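Local coordinates for dicer Related Helicase (Caenorhabditis elegans, PDB 6M6Q), which probably hydrolyses ATP as an RNA helicase of the RIG-I-like receptor subfamily, represented here by its N-terminal domain, at residues S57-P61 with G62-E66. Residues are numbered along the deposited sequence; the frame is centred on the assembly and turned at random.
Sequences SLFPP and GKLEE
Phe59 and Leu64 meet where the chain rounds a proline-rich turn into a helix. One methyl of the leucine does most of the touching: Leu64 CD2 lies 3.4 Å from Phe59 CE1 and approaches the ring at a slant, while Leu64 CB stands 4.0 Å from Phe59 CD1. The phenylalanine holds its ring beside its own backbone N, CG anti to the carbonyl carbon (chi1 -54°), which brings the ring up against the leucine. Were Phe59 replaced by an alanine, Leu64 would be likely to lose the ring beside CD2, leaving a gap there. Next to this pair, the Pro60 ring and the start of the Lys63 chain run side by side, with Pro60 CD 3.9 Å from Lys63 CB.

One backbone bond closes a type II beta turn, Pro60 to Lys63: Lys63 N donates to Pro60 O at 2.9 Å, with an N-H...O angle of 150°. Gly62, at the third position of the turn and the N-cap of the helix, readily takes up the positive phi of 90°. Farther along, Lys63 NZ makes a long salt bridge of 3.8 Å to Glu66 OE2.

The Phe59 side chain also touches Phe123, Thr126 and Val127 of helix 94-127, while Leu64 rests on Ile49. Pro61 packs on Pro61, and Pro60 on Ser57, of the second subunit. Just ahead of helix 63-72, the loop thus contacts both helix 94-127 and the second subunit.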
loop_
_atom_site.group_PDB
_atom_site.type_symbol
_atom_site.label_atom_id
_atom_site.label_comp_id
_atom_site.label_asym_id
_atom_site.label_seq_id
_atom_site.Cartn_x
_atom_site.Cartn_y
_atom_site.Cartn_z
ATOM N N SER B 57 13.393 -11.651 16.029
ATOM C CA SER B 57 13.061 -10.633 17.066
ATOM C C SER B 57 11.917 -9.720 16.597
ATOM O O SER B 57 11.270 -9.071 17.476
ATOM C CB SER B 57 14.266 -9.831 17.425
ATOM O OG SER B 57 15.104 -9.645 16.293
ATOM N N LEU B 58 11.663 -9.673 15.279
ATOM C CA LEU B 58 10.706 -8.727 14.640
ATOM C C LEU B 58 9.328 -9.379 14.474
ATOM O O LEU B 58 8.411 -8.687 14.004
ATOM C CB LEU B 58 11.261 -8.290 13.286
ATOM C CG LEU B 58 12.480 -7.378 13.342
ATOM C CD1 LEU B 58 13.287 -7.507 12.072
ATOM C CD2 LEU B 58 12.070 -5.926 13.583
ATOM N N PHE B 59 9.165 -10.639 14.864
ATOM C CA PHE B 59 7.858 -11.342 14.801
ATOM C C PHE B 59 7.539 -11.939 16.157
ATOM O O PHE B 59 8.428 -12.107 16.979
ATOM C CB PHE B 59 7.868 -12.436 13.743
ATOM C CG PHE B 59 8.285 -11.990 12.367
ATOM C CD1 PHE B 59 9.626 -11.976 12.003
ATOM C CD2 PHE B 59 7.339 -11.612 11.423
ATOM C CE1 PHE B 59 10.009 -11.609 10.722
ATOM C CE2 PHE B 59 7.728 -11.227 10.151
ATOM C CZ PHE B 59 9.060 -11.239 9.800
ATOM N N PRO B 60 6.265 -12.291 16.420
ATOM C CA PRO B 60 5.899 -13.000 17.638
ATOM C C PRO B 60 6.550 -14.369 17.688
ATOM O O PRO B 60 6.752 -14.985 16.651
ATOM C CB PRO B 60 4.374 -13.134 17.543
ATOM C CG PRO B 60 3.977 -12.010 16.619
ATOM C CD PRO B 60 5.100 -11.949 15.610
ATOM N N PRO B 61 6.881 -14.878 18.895
ATOM C CA PRO B 61 7.623 -16.135 19.045
ATOM C C PRO B 61 7.103 -17.287 18.168
ATOM O O PRO B 61 5.951 -17.666 18.283
ATOM C CB PRO B 61 7.444 -16.466 20.540
ATOM C CG PRO B 61 6.306 -15.550 20.998
ATOM C CD PRO B 61 6.501 -14.301 20.186
ATOM N N GLY B 62 7.957 -17.796 17.289
ATOM C CA GLY B 62 7.635 -18.932 16.413
ATOM C C GLY B 62 7.032 -18.505 15.081
ATOM O O GLY B 62 7.103 -19.297 14.158
ATOM N N LYS B 63 6.460 -17.302 14.984
ATOM C CA LYS B 63 5.854 -16.798 13.729
ATOM C C LYS B 63 6.915 -16.731 12.614
ATOM O O LYS B 63 6.555 -16.992 11.448
ATOM C CB LYS B 63 5.190 -15.440 13.938
ATOM C CG LYS B 63 4.493 -14.882 12.705
ATOM C CD LYS B 63 3.037 -14.503 12.944
ATOM C CE LYS B 63 2.205 -14.518 11.676
ATOM N NZ LYS B 63 1.516 -15.821 11.476
ATOM N N LEU B 64 8.155 -16.359 12.923
ATOM C CA LEU B 64 9.213 -16.240 11.889
ATOM C C LEU B 64 9.365 -17.592 11.198
ATOM O O LEU B 64 9.157 -17.651 9.987
ATOM C CB LEU B 64 10.533 -15.788 12.517
ATOM C CG LEU B 64 11.637 -15.395 11.528
ATOM C CD1 LEU B 64 12.538 -16.581 11.186
ATOM C CD2 LEU B 64 11.058 -14.799 10.255
ATOM N N GLU B 65 9.634 -18.640 11.977
ATOM C CA GLU B 65 9.829 -20.046 11.504
ATOM C C GLU B 65 8.674 -20.448 10.569
ATOM O O GLU B 65 8.970 -20.959 9.483
ATOM C CB GLU B 65 9.927 -20.999 12.702
ATOM C CG GLU B 65 10.138 -22.463 12.328
ATOM C CD GLU B 65 11.584 -22.886 12.201
ATOM O OE1 GLU B 65 11.857 -24.098 12.347
ATOM O OE2 GLU B 65 12.432 -22.016 11.954
ATOM N N GLU B 66 7.417 -20.161 10.947
ATOM C CA GLU B 66 6.220 -20.458 10.105
ATOM C C GLU B 66 6.396 -19.794 8.727
ATOM O O GLU B 66 6.194 -20.479 7.707
ATOM C CB GLU B 66 4.918 -19.980 10.766
ATOM C CG GLU B 66 4.379 -20.901 11.847
ATOM C CD GLU B 66 3.131 -20.355 12.533
ATOM O OE1 GLU B 66 2.782 -20.845 13.648
ATOM O OE2 GLU B 66 2.510 -19.426 11.957
#